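Amphoterin-induced protein 1 (Mus musculus, PDB 2XOT) promotes growth and fasciculation of neurites as a homodimeric cell-surface adhesion protein, and may mediate homophilic and heterophilic contacts between cells. Local coordinates at residues B[113-118]-B[137-142]; B[131-136]-B[158-163]; B[98-103]-B[120-125]; B[189-194]-B[217-222]; B[21-26]-B[36-41]. All coordinates share one frame; numbering follows the deposited sequence.

Contact 1 of 5, residues B[113-118]-B[137-142]; sequences ALEVLL and QLQKLY
The carbonyl oxygen of E115 is gripped twice by the 137-142 segment: Q139 N donates at 2.8 Å to E115 O, tilted from the carbonyl plane, and K140 N reaches the same E115 O at 3.1 Å, much closer to the direction of the C=O bond. Beyond this fork the bonding becomes regular. L117 N donates to K140 O at 3.0 Å, and Y142 N to L117 O at 3.0 Å, each N-H...O angle being 173°. At the opposite end a water bridges L114 O and Q137 N, while the Q137 amide oxygen turns to K164. Strands 116-118 and 140-142, in LRR 4 and LRR 5, are parallel neighbours in the sheet on the concave side of the leucine-rich-repeat solenoid, their short axes 4.9 Å apart and at 1° to each other. Equivalent residues therefore stand side by side. On the inner face L117 and L141 point the same way, L141 CD1 lying 3.8 Å from L117 CD2; with CG anti to the backbone N (chi1 177°), L141 lays this methyl also against L117 O. L138 CD1 touches both L114 CD2 and L117 CB. On the other face V116 CG2 meets the aliphatic chain of K140 at CD, and L118 CD1 approaches Y142 CD2 at 3.9 Å. The Y142 hydroxyl is hydrogen-bonded to N21 of the second subunit, where I22 also packs on L118.

Contact 2 of 5, residues B[131-136]-B[158-163]; sequences AFEDMA and DGNKLP
L162 fills the close-packed part of the contact, setting CD2 against the carbonyls of the turn F132 to M135. CD2 lies 3.2 Å from F132 O and 3.8 Å from M135 O, while CD1 rests 4.0 Å from F132 CB. The side chain gets there with CG beside its own backbone N and anti to the carbonyl carbon (chi1 -66°). The turn is type II, closed by a weak M135 N to F132 O bond, with M135 at the centre of an inverse gamma turn. The F132 ring leads away from L162, carrying A131 CB over one face and M135 SD at its edge, in plane. Toward solvent the segments join loosely. P163 CG lies 3.8 Å from A136 O at one end, and at the other a water links E133 OE1 (2.7 Å) to N160 ND2 (3.3 Å). R129 makes a salt bridge with E133 and a hydrogen bond to N160 O. No direct hydrogen bond joins 131-136 to 158-163; van der Waals contacts and one bridging water do. Such stacking of non-strand segments from successive repeats, leucine and phenylalanine inward, is characteristic of the convex side of a leucine-rich-repeat solenoid.

Contact 3 of 5, residues B[98-103]-B[120-125]; sequences NHLHTL and YNNHIV
Two irregular segments without strand structure run side by side in the same direction, joined through the backbone by H123 N donating to L100 O at 2.7 Å and by a weak N98 N to N121 O bond. They are equivalent pieces of LRR 3 and LRR 4, each carrying the asparagine that follows the strand of a leucine-rich repeat. N122 is this asparagine in the second segment: it lies alongside L100, and its ND2 is hydrogen-bonded to L95 O and L119 O, backbone carbonyls of the two repeats. H99 and H123 also repeat one another. Their rings point the same way with planes at 19°, but slide apart to centroids 5.4 Å from each other and barely overlap; H75 meets the H99 ring, extending the row of histidines. H101 has a different first torsion, CG anti to the backbone N (chi1 -178°), and its ND1 donates to H123 O at 3.0 Å, with that oxygen 22° out of the ring plane. A water then ties H101 O to V125 N. On the inner side L103 and I124 cross at about a right angle and are pressed tightly together, L103 CD1 lying 3.4 Å from I124 CD1.

Contact 4 of 5, residues B[189-194]-B[217-222]; sequences WVKNGL and RQLSSV
N192, S221 and L219 carry most of the contact, which lies in the LRRCT cap closing the C-terminal end of the solenoid. It sets helix 188-191 and the type I turn K191 to L194 against the start of helix 220-223. S221 points toward the turn. Its OG sits between its own backbone N and carbonyl carbon (chi1 58°) and donates to K191 O at 2.8 Å. L194 N, closing the turn, reaches K191 O from the opposite face of the carbonyl plane, and this buried oxygen is thus held from two sides. S221 N adds a weak bond to N192 O at 3.2 Å. L219, the N-cap residue of helix 220-223, turns toward the other segment and brings CD1 to 3.7 Å from K191 CB; W214 of helix 205-216 packs on K191, L219 and S221 alike. N192 lays its amide group across the beginning of the same helix, near L219 CA and the backbone of S220, and K271 also touches it. An alanine in place of N192 would remove that amide and would probably open a gap over L219 and S220, leaving the first turn of the helix less well covered. The K191 amine is directed away, to Q184 O. Closer to the backbone, S221 CB lies 3.3 Å from L194 O, at the start of strand 194-195.

Contact 5 of 5, residues B[21-26]-B[36-41]; sequences NILSCS and SLPSYT
The LRRNT cap at the N-terminal end of the solenoid places strand 22-24 against the loop that leads into the first repeat, and L23 is the side chain that fills the join. It points toward the 36-41 loop. L23 CD1 reaches P38 CD of the proline ring at 3.7 Å and also touches L37 CD2 at 4.0 Å. On its other branch CD2 comes to 4.4 Å from Y40 CE1. T41 crosses L23 at about a right angle, its CG2 lying 3.8 Å from L23 CG. Here OG1 is turned beside its own backbone N and anti to the carbonyl carbon (chi1 -46°), placing it 2.6 Å from P38 O, to which it donates. T41 N bonds to the same oxygen from the same face, closing the type I turn P38 to T41. A valine here lacks the hydroxyl, so P38 O would probably keep just the backbone bond of the turn, and the new side chain would be less firmly fixed in its rotation beside L23. Next to the strand C25 is tied to C16 by a disulfide, and the Y40 ring meets F225 of the second subunit. P38 CB lies 3.4 Å above one face of the Y40 ring, toward its rim, while N21 CB rests 3.4 Å from Y40 O.

The contacts follow the solenoid from cap to cap: contact 5 in the N-terminal cap, contacts 3, 1 and 2 among the central repeats, contact 4 in the C-terminal cap, about 37 Å from contact 5 between centres. Contacts 1 and 2 share one core, their centres about 11 Å apart: F132 CE1 lies 3.7 Å from L117 CD2. The F132 ring also reaches contact 3, CZ touching L103 CD2 at 3.7 Å. Contact 2 meets contact 4 where P163 O approaches W189 CH2 at 3.8 Å. Contacts 1 and 5, about 22 Å apart within one chain, come together across the dimer through Y142 and N21 of the second subunit, consistent with homodimerization through the repeat region.

Contact 1 of 5, residues B[113-118]-B[137-142]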
# COMPACT_ATOMS: atom_id res chain seq x y z
N ALA B 113 3.52 -7.54 11.67
CA ALA B 113 3.25 -7.29 10.25
C ALA B 113 3.24 -5.81 9.92
O ALA B 113 3.03 -5.45 8.77
CB ALA B 113 1.91 -7.91 9.85
N LEU B 114 3.50 -4.95 10.91
CA LEU B 114 3.42 -3.50 10.72
C LEU B 114 4.48 -3.02 9.75
O LEU B 114 5.67 -3.41 9.86
CB LEU B 114 3.58 -2.74 12.05
CG LEU B 114 3.05 -1.29 11.98
CD1 LEU B 114 1.55 -1.28 12.02
CD2 LEU B 114 3.59 -0.47 13.13
N GLU B 115 4.07 -2.22 8.78
CA GLU B 115 4.98 -1.69 7.79
C GLU B 115 5.31 -0.21 8.02
O GLU B 115 6.44 0.19 7.77
CB GLU B 115 4.40 -1.90 6.39
CG GLU B 115 4.20 -3.38 6.05
CD GLU B 115 3.64 -3.56 4.65
OE1 GLU B 115 2.82 -2.73 4.21
OE2 GLU B 115 4.02 -4.54 3.96
N VAL B 116 4.34 0.58 8.47
CA VAL B 116 4.52 2.04 8.67
C VAL B 116 4.04 2.44 10.08
O VAL B 116 2.92 2.10 10.46
CB VAL B 116 3.71 2.84 7.63
CG1 VAL B 116 3.89 4.34 7.81
CG2 VAL B 116 4.05 2.41 6.18
N LEU B 117 4.88 3.14 10.84
CA LEU B 117 4.53 3.63 12.17
C LEU B 117 4.77 5.13 12.25
O LEU B 117 5.91 5.60 12.08
CB LEU B 117 5.37 2.93 13.23
CG LEU B 117 5.20 3.33 14.69
CD1 LEU B 117 3.70 3.37 15.06
CD2 LEU B 117 5.96 2.39 15.58
N LEU B 118 3.71 5.88 12.49
CA LEU B 118 3.75 7.34 12.57
C LEU B 118 3.67 7.77 14.01
O LEU B 118 2.71 7.44 14.70
CB LEU B 118 2.57 7.93 11.80
CG LEU B 118 2.62 8.08 10.28
CD1 LEU B 118 3.14 6.89 9.57
CD2 LEU B 118 1.23 8.49 9.73
N GLN B 137 8.82 -6.46 9.84
CA GLN B 137 8.30 -5.91 8.60
C GLN B 137 8.28 -4.38 8.56
O GLN B 137 7.77 -3.83 7.62
CB GLN B 137 6.87 -6.41 8.36
CG GLN B 137 6.74 -7.92 8.31
CD GLN B 137 7.52 -8.53 7.16
OE1 GLN B 137 7.75 -7.89 6.13
NE2 GLN B 137 7.91 -9.78 7.33
N LEU B 138 8.80 -3.73 9.59
CA LEU B 138 8.69 -2.27 9.73
C LEU B 138 9.62 -1.60 8.74
O LEU B 138 10.84 -1.78 8.83
CB LEU B 138 9.00 -1.79 11.15
CG LEU B 138 8.70 -0.30 11.43
CD1 LEU B 138 7.19 -0.07 11.35
CD2 LEU B 138 9.24 0.12 12.77
N GLN B 139 9.02 -0.85 7.80
CA GLN B 139 9.75 -0.18 6.72
C GLN B 139 9.96 1.33 6.94
O GLN B 139 11.00 1.89 6.55
CB GLN B 139 9.04 -0.44 5.40
CG GLN B 139 9.03 -1.91 5.00
CD GLN B 139 8.32 -2.18 3.68
OE1 GLN B 139 7.85 -1.26 3.02
NE2 GLN B 139 8.26 -3.46 3.27
N LYS B 140 9.01 2.00 7.58
CA LYS B 140 9.04 3.46 7.75
C LYS B 140 8.67 3.85 9.19
O LYS B 140 7.60 3.50 9.66
CB LYS B 140 8.05 4.14 6.80
CG LYS B 140 8.27 3.86 5.30
CD LYS B 140 7.09 4.33 4.48
CE LYS B 140 7.21 3.92 3.03
NZ LYS B 140 6.11 4.58 2.21
N LEU B 141 9.54 4.59 9.86
CA LEU B 141 9.27 5.09 11.20
C LEU B 141 9.44 6.61 11.27
O LEU B 141 10.56 7.13 11.16
CB LEU B 141 10.20 4.41 12.20
CG LEU B 141 10.17 4.81 13.68
CD1 LEU B 141 8.76 4.62 14.31
CD2 LEU B 141 11.27 4.00 14.43
N TYR B 142 8.33 7.31 11.51
CA TYR B 142 8.31 8.78 11.51
C TYR B 142 8.25 9.28 12.96
O TYR B 142 7.29 9.04 13.66
CB TYR B 142 7.10 9.30 10.75
CG TYR B 142 7.10 9.11 9.23
CD1 TYR B 142 7.41 10.17 8.39
CD2 TYR B 142 6.75 7.91 8.65
CE1 TYR B 142 7.38 10.03 7.01
CE2 TYR B 142 6.72 7.75 7.25
CZ TYR B 142 7.06 8.80 6.45
OH TYR B 142 7.03 8.69 5.08
O HOH W 1 6.84 -5.09 11.92

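Contact 2 of 5, residues B[131-136]-B[158-163]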
# COMPACT_ATOMS: atom_id res chain seq x y z
N ALA B 131 11.38 -0.92 22.29
CA ALA B 131 9.98 -0.62 21.91
C ALA B 131 9.61 -1.26 20.56
O ALA B 131 8.45 -1.63 20.32
CB ALA B 131 9.73 0.90 21.89
N PHE B 132 10.60 -1.41 19.70
CA PHE B 132 10.40 -1.93 18.33
C PHE B 132 10.98 -3.32 18.11
O PHE B 132 11.14 -3.77 16.98
CB PHE B 132 11.02 -0.97 17.35
CG PHE B 132 10.66 0.46 17.62
CD1 PHE B 132 9.49 1.01 17.12
CD2 PHE B 132 11.49 1.26 18.38
CE1 PHE B 132 9.15 2.32 17.39
CE2 PHE B 132 11.17 2.57 18.63
CZ PHE B 132 10.00 3.10 18.13
N GLU B 133 11.28 -4.01 19.20
CA GLU B 133 11.79 -5.37 19.11
C GLU B 133 10.81 -6.26 18.35
O GLU B 133 9.61 -6.22 18.59
CB GLU B 133 12.07 -5.91 20.51
CG GLU B 133 12.70 -7.28 20.54
CD GLU B 133 14.14 -7.29 20.10
OE1 GLU B 133 14.72 -6.20 19.81
OE2 GLU B 133 14.71 -8.39 20.04
N ASP B 134 11.37 -7.03 17.41
CA ASP B 134 10.70 -8.07 16.62
C ASP B 134 9.78 -7.57 15.50
O ASP B 134 9.05 -8.34 14.88
CB ASP B 134 9.99 -9.07 17.54
CG ASP B 134 10.97 -9.97 18.29
OD1 ASP B 134 11.86 -10.57 17.64
OD2 ASP B 134 10.87 -10.07 19.52
N MET B 135 9.84 -6.28 15.21
CA MET B 135 9.05 -5.72 14.14
C MET B 135 9.77 -6.02 12.82
O MET B 135 10.46 -5.16 12.25
CB MET B 135 8.85 -4.23 14.37
CG MET B 135 8.08 -3.97 15.62
SD MET B 135 7.86 -2.20 15.83
CE MET B 135 6.46 -1.99 14.73
N ALA B 136 9.63 -7.26 12.35
CA ALA B 136 10.42 -7.71 11.20
C ALA B 136 10.02 -7.03 9.90
O ALA B 136 10.78 -7.06 8.94
CB ALA B 136 10.33 -9.23 11.05
N ASP B 158 24.15 -2.44 12.19
CA ASP B 158 24.35 -3.88 12.00
C ASP B 158 24.61 -4.54 13.34
O ASP B 158 25.44 -4.08 14.12
CB ASP B 158 25.52 -4.15 11.02
N GLY B 159 23.87 -5.60 13.63
CA GLY B 159 23.98 -6.29 14.91
C GLY B 159 22.62 -6.51 15.52
O GLY B 159 22.25 -7.64 15.84
N ASN B 160 21.86 -5.43 15.64
CA ASN B 160 20.57 -5.45 16.30
C ASN B 160 19.57 -4.53 15.58
O ASN B 160 18.73 -3.88 16.19
CB ASN B 160 20.78 -5.03 17.77
CG ASN B 160 19.63 -5.39 18.67
OD1 ASN B 160 18.92 -6.38 18.44
ND2 ASN B 160 19.43 -4.59 19.71
N LYS B 161 19.67 -4.51 14.25
CA LYS B 161 18.90 -3.59 13.40
C LYS B 161 17.50 -4.13 13.12
O LYS B 161 17.27 -5.35 13.12
CB LYS B 161 19.66 -3.33 12.04
N LEU B 162 16.58 -3.20 12.86
CA LEU B 162 15.31 -3.53 12.25
C LEU B 162 15.62 -3.77 10.77
O LEU B 162 16.05 -2.85 10.09
CB LEU B 162 14.31 -2.40 12.45
CG LEU B 162 13.89 -2.14 13.89
CD1 LEU B 162 13.19 -0.78 14.01
CD2 LEU B 162 13.00 -3.26 14.43
N PRO B 163 15.44 -5.01 10.29
CA PRO B 163 15.97 -5.45 9.01
C PRO B 163 15.38 -4.78 7.78
O PRO B 163 16.06 -4.68 6.75
CB PRO B 163 15.64 -6.95 8.99
CG PRO B 163 14.48 -7.08 9.86
CD PRO B 163 14.68 -6.09 10.96
O HOH W 2 16.81 -5.63 21.34

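Contact 3 of 5, residues B[98-103]-B[120-125]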
# COMPACT_ATOMS: atom_id res chain seq x y z
N ASN B 98 -0.25 13.42 19.10
CA ASN B 98 -0.81 12.92 20.37
C ASN B 98 0.06 13.43 21.53
O ASN B 98 0.88 14.32 21.33
CB ASN B 98 -0.89 11.39 20.35
CG ASN B 98 -2.20 10.88 19.77
OD1 ASN B 98 -2.24 10.25 18.71
ND2 ASN B 98 -3.28 11.15 20.48
N HIS B 99 -0.11 12.90 22.73
CA HIS B 99 0.68 13.35 23.88
C HIS B 99 1.59 12.24 24.39
O HIS B 99 1.78 12.11 25.60
CB HIS B 99 -0.24 13.82 25.02
CG HIS B 99 -1.10 15.00 24.66
ND1 HIS B 99 -2.24 15.32 25.38
CD2 HIS B 99 -1.02 15.90 23.66
CE1 HIS B 99 -2.81 16.39 24.84
NE2 HIS B 99 -2.08 16.76 23.80
N LEU B 100 2.15 11.44 23.48
CA LEU B 100 2.96 10.29 23.91
C LEU B 100 4.32 10.77 24.37
O LEU B 100 4.97 11.57 23.69
CB LEU B 100 3.10 9.23 22.82
CG LEU B 100 1.83 8.52 22.38
CD1 LEU B 100 2.08 7.80 21.06
CD2 LEU B 100 1.36 7.54 23.45
N HIS B 101 4.75 10.27 25.52
CA HIS B 101 5.95 10.77 26.20
C HIS B 101 7.05 9.74 26.29
O HIS B 101 8.23 10.08 26.28
CB HIS B 101 5.58 11.29 27.59
CG HIS B 101 6.74 11.87 28.34
ND1 HIS B 101 7.51 12.90 27.84
CD2 HIS B 101 7.26 11.56 29.55
CE1 HIS B 101 8.45 13.20 28.71
NE2 HIS B 101 8.32 12.40 29.76
N THR B 102 6.69 8.48 26.38
CA THR B 102 7.70 7.43 26.36
C THR B 102 7.30 6.23 25.51
O THR B 102 6.13 5.93 25.34
CB THR B 102 8.17 7.02 27.81
OG1 THR B 102 8.75 5.70 27.79
CG2 THR B 102 7.04 7.10 28.83
N LEU B 103 8.31 5.58 24.95
CA LEU B 103 8.16 4.39 24.12
C LEU B 103 8.70 3.21 24.92
O LEU B 103 9.89 2.92 24.88
CB LEU B 103 8.94 4.58 22.81
CG LEU B 103 8.18 5.14 21.60
CD1 LEU B 103 7.07 6.13 21.95
CD2 LEU B 103 9.16 5.77 20.63
N TYR B 120 5.09 11.07 14.82
CA TYR B 120 5.57 12.45 14.75
C TYR B 120 4.63 13.38 15.52
O TYR B 120 3.47 13.06 15.75
CB TYR B 120 5.77 12.91 13.29
CG TYR B 120 4.51 13.00 12.45
CD1 TYR B 120 3.78 14.19 12.39
CD2 TYR B 120 4.08 11.92 11.68
CE1 TYR B 120 2.65 14.28 11.62
CE2 TYR B 120 2.95 12.00 10.91
CZ TYR B 120 2.23 13.20 10.88
OH TYR B 120 1.08 13.31 10.13
N ASN B 121 5.16 14.50 15.95
CA ASN B 121 4.41 15.48 16.71
C ASN B 121 3.80 14.91 17.98
O ASN B 121 2.58 14.97 18.18
CB ASN B 121 3.35 16.16 15.85
CG ASN B 121 2.78 17.40 16.52
OD1 ASN B 121 1.65 17.81 16.26
ND2 ASN B 121 3.56 17.99 17.41
N ASN B 122 4.67 14.35 18.83
CA ASN B 122 4.32 13.88 20.17
C ASN B 122 5.26 14.54 21.22
O ASN B 122 5.86 15.57 20.95
CB ASN B 122 4.41 12.36 20.20
CG ASN B 122 3.11 11.70 19.81
OD1 ASN B 122 2.17 11.69 20.60
ND2 ASN B 122 3.05 11.13 18.59
N HIS B 123 5.38 13.97 22.42
CA HIS B 123 6.30 14.51 23.41
C HIS B 123 7.41 13.51 23.73
O HIS B 123 7.81 13.37 24.88
CB HIS B 123 5.53 14.85 24.70
CG HIS B 123 4.42 15.84 24.49
ND1 HIS B 123 3.17 15.70 25.06
CD2 HIS B 123 4.37 16.99 23.77
CE1 HIS B 123 2.41 16.72 24.71
NE2 HIS B 123 3.11 17.51 23.91
N ILE B 124 7.91 12.81 22.71
CA ILE B 124 8.87 11.76 22.95
C ILE B 124 10.26 12.35 23.18
O ILE B 124 10.77 13.17 22.39
CB ILE B 124 8.89 10.72 21.80
CG1 ILE B 124 7.51 10.05 21.67
CG2 ILE B 124 9.96 9.70 22.04
CD1 ILE B 124 7.38 9.16 20.44
N VAL B 125 10.88 11.93 24.28
CA VAL B 125 12.18 12.44 24.65
C VAL B 125 13.26 11.38 24.42
O VAL B 125 14.38 11.71 24.04
CB VAL B 125 12.21 12.92 26.14
CG1 VAL B 125 13.61 13.01 26.64
CG2 VAL B 125 11.48 14.28 26.29
O HOH W 3 10.74 9.46 26.04

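Contact 4 of 5, residues B[189-194]-B[217-222]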
# COMPACT_ATOMS: atom_id res chain seq x y z
N TRP B 189 20.89 2.65 0.72
CA TRP B 189 19.42 2.51 0.80
C TRP B 189 18.82 2.83 2.16
O TRP B 189 17.64 3.21 2.23
CB TRP B 189 18.92 1.13 0.31
CG TRP B 189 19.26 -0.08 1.13
CD1 TRP B 189 20.26 -1.00 0.86
CD2 TRP B 189 18.56 -0.59 2.28
NE1 TRP B 189 20.24 -2.00 1.78
CE2 TRP B 189 19.22 -1.78 2.67
CE3 TRP B 189 17.47 -0.15 3.03
CZ2 TRP B 189 18.80 -2.54 3.78
CZ3 TRP B 189 17.05 -0.89 4.12
CH2 TRP B 189 17.72 -2.07 4.49
N VAL B 190 19.61 2.69 3.22
CA VAL B 190 19.20 3.17 4.53
C VAL B 190 19.43 4.68 4.61
O VAL B 190 18.55 5.43 5.01
CB VAL B 190 19.91 2.41 5.65
CG1 VAL B 190 19.55 3.01 7.00
CG2 VAL B 190 19.50 0.92 5.61
N LYS B 191 20.59 5.14 4.18
CA LYS B 191 20.93 6.56 4.26
C LYS B 191 19.93 7.38 3.46
O LYS B 191 19.65 8.54 3.80
CB LYS B 191 22.35 6.84 3.75
CG LYS B 191 23.51 6.13 4.44
CD LYS B 191 24.81 6.17 3.56
CE LYS B 191 26.04 5.76 4.33
NZ LYS B 191 27.29 5.69 3.49
N ASN B 192 19.44 6.81 2.36
CA ASN B 192 18.51 7.49 1.47
C ASN B 192 17.23 7.98 2.20
O ASN B 192 16.64 8.99 1.81
CB ASN B 192 18.12 6.58 0.33
CG ASN B 192 17.34 7.27 -0.74
OD1 ASN B 192 16.16 6.99 -0.93
ND2 ASN B 192 18.00 8.13 -1.48
N GLY B 193 16.81 7.25 3.23
CA GLY B 193 15.64 7.63 4.03
C GLY B 193 15.91 7.99 5.47
O GLY B 193 15.03 7.89 6.29
N LEU B 194 17.13 8.41 5.78
CA LEU B 194 17.49 8.84 7.12
C LEU B 194 17.45 10.36 7.17
O LEU B 194 18.38 11.02 6.68
CB LEU B 194 18.89 8.34 7.48
CG LEU B 194 19.38 8.67 8.88
CD1 LEU B 194 18.31 8.20 9.93
CD2 LEU B 194 20.77 8.03 9.11
N ARG B 217 25.86 11.62 -3.91
CA ARG B 217 25.07 10.43 -4.25
C ARG B 217 23.61 10.74 -4.58
O ARG B 217 22.86 9.83 -4.96
CB ARG B 217 25.15 9.43 -3.10
CG ARG B 217 26.53 8.77 -2.92
CD ARG B 217 26.82 7.75 -4.02
NE ARG B 217 25.61 6.99 -4.34
CZ ARG B 217 25.27 5.80 -3.83
NH1 ARG B 217 26.08 5.16 -3.00
NH2 ARG B 217 24.13 5.24 -4.20
N GLN B 218 23.21 12.00 -4.43
CA GLN B 218 21.85 12.44 -4.68
C GLN B 218 20.82 11.66 -3.89
O GLN B 218 19.74 11.36 -4.38
CB GLN B 218 21.55 12.42 -6.19
CG GLN B 218 22.25 13.54 -6.92
CD GLN B 218 21.89 13.59 -8.39
OE1 GLN B 218 22.30 12.74 -9.17
NE2 GLN B 218 21.09 14.58 -8.77
N LEU B 219 21.14 11.39 -2.63
CA LEU B 219 20.21 10.75 -1.71
C LEU B 219 19.08 11.73 -1.38
O LEU B 219 19.34 12.91 -1.15
CB LEU B 219 20.94 10.33 -0.42
CG LEU B 219 22.13 9.39 -0.57
CD1 LEU B 219 22.65 8.99 0.80
CD2 LEU B 219 21.83 8.14 -1.43
N SER B 220 17.85 11.23 -1.36
CA SER B 220 16.65 12.05 -1.16
C SER B 220 16.65 12.76 0.16
O SER B 220 16.19 13.89 0.24
CB SER B 220 15.42 11.18 -1.21
OG SER B 220 15.40 10.48 -2.42
N SER B 221 17.17 12.09 1.18
CA SER B 221 17.26 12.66 2.53
C SER B 221 18.03 14.00 2.52
O SER B 221 17.77 14.88 3.35
CB SER B 221 17.91 11.65 3.49
OG SER B 221 19.21 11.25 3.06
N VAL B 222 18.97 14.15 1.59
CA VAL B 222 19.69 15.41 1.39
C VAL B 222 19.06 16.28 0.29
O VAL B 222 18.75 17.45 0.52
CB VAL B 222 21.18 15.15 1.06
CG1 VAL B 222 21.84 16.41 0.52
CG2 VAL B 222 21.91 14.66 2.31

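Contact 5 of 5, residues B[21-26]-B[36-41]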
# COMPACT_ATOMS: atom_id res chain seq x y z
N ASN B 21 -16.17 -2.36 4.81
CA ASN B 21 -15.06 -2.64 5.74
C ASN B 21 -14.30 -1.41 6.24
O ASN B 21 -13.29 -1.56 6.92
CB ASN B 21 -14.13 -3.75 5.20
CG ASN B 21 -13.35 -3.34 3.96
OD1 ASN B 21 -13.43 -2.21 3.50
ND2 ASN B 21 -12.54 -4.28 3.44
N ILE B 22 -14.80 -0.22 5.97
CA ILE B 22 -14.22 1.01 6.53
C ILE B 22 -15.12 1.67 7.61
O ILE B 22 -16.27 1.99 7.34
CB ILE B 22 -13.98 2.04 5.42
CG1 ILE B 22 -12.87 1.52 4.48
CG2 ILE B 22 -13.61 3.42 6.02
CD1 ILE B 22 -12.52 2.49 3.39
N LEU B 23 -14.58 1.88 8.81
CA LEU B 23 -15.30 2.65 9.84
C LEU B 23 -14.66 4.00 9.90
O LEU B 23 -13.48 4.09 10.16
CB LEU B 23 -15.22 2.01 11.23
CG LEU B 23 -15.85 0.65 11.54
CD1 LEU B 23 -16.44 0.66 12.95
CD2 LEU B 23 -16.85 0.15 10.50
N SER B 24 -15.41 5.05 9.64
CA SER B 24 -14.92 6.42 9.79
C SER B 24 -15.60 7.02 11.03
O SER B 24 -16.80 7.29 10.98
CB SER B 24 -15.25 7.24 8.53
OG SER B 24 -14.76 8.58 8.57
N CYS B 25 -14.85 7.18 12.12
CA CYS B 25 -15.41 7.68 13.39
C CYS B 25 -14.62 8.92 13.89
O CYS B 25 -14.39 9.09 15.10
CB CYS B 25 -15.40 6.57 14.44
SG CYS B 25 -15.77 4.90 13.85
N SER B 26 -14.23 9.79 12.96
CA SER B 26 -13.33 10.89 13.24
C SER B 26 -14.10 12.14 13.61
O SER B 26 -15.25 12.31 13.20
CB SER B 26 -12.46 11.18 12.02
OG SER B 26 -13.20 11.81 10.99
N SER B 36 -18.22 -2.34 20.56
CA SER B 36 -18.67 -3.37 19.62
C SER B 36 -18.21 -3.07 18.20
O SER B 36 -19.02 -2.91 17.27
CB SER B 36 -20.21 -3.58 19.69
OG SER B 36 -20.56 -4.33 20.85
N LEU B 37 -16.90 -3.00 18.04
CA LEU B 37 -16.28 -2.80 16.73
C LEU B 37 -16.40 -4.08 15.90
O LEU B 37 -16.00 -5.15 16.36
CB LEU B 37 -14.82 -2.41 16.89
CG LEU B 37 -14.55 -1.06 17.55
CD1 LEU B 37 -13.05 -0.93 17.89
CD2 LEU B 37 -15.05 0.12 16.68
N PRO B 38 -16.97 -3.99 14.68
CA PRO B 38 -17.21 -5.21 13.91
C PRO B 38 -15.94 -5.91 13.45
O PRO B 38 -14.94 -5.26 13.13
CB PRO B 38 -18.05 -4.73 12.72
CG PRO B 38 -18.29 -3.29 12.91
CD PRO B 38 -17.44 -2.77 14.00
N SER B 39 -15.97 -7.23 13.41
CA SER B 39 -14.78 -7.99 13.07
C SER B 39 -14.36 -7.86 11.61
O SER B 39 -13.20 -8.14 11.28
CB SER B 39 -14.99 -9.46 13.40
OG SER B 39 -16.26 -9.85 12.98
N TYR B 40 -15.28 -7.46 10.75
CA TYR B 40 -14.97 -7.20 9.32
C TYR B 40 -14.13 -5.94 9.06
O TYR B 40 -13.69 -5.73 7.92
CB TYR B 40 -16.27 -7.20 8.48
CG TYR B 40 -17.32 -6.16 8.84
CD1 TYR B 40 -17.05 -4.81 8.73
CD2 TYR B 40 -18.58 -6.53 9.27
CE1 TYR B 40 -17.98 -3.86 9.07
CE2 TYR B 40 -19.53 -5.58 9.60
CZ TYR B 40 -19.23 -4.25 9.50
OH TYR B 40 -20.17 -3.28 9.80
N THR B 41 -13.89 -5.12 10.08
CA THR B 41 -13.22 -3.82 9.89
C THR B 41 -11.79 -3.95 9.34
O THR B 41 -10.94 -4.69 9.90
CB THR B 41 -13.20 -3.00 11.20
OG1 THR B 41 -14.51 -3.03 11.79
CG2 THR B 41 -12.85 -1.54 10.96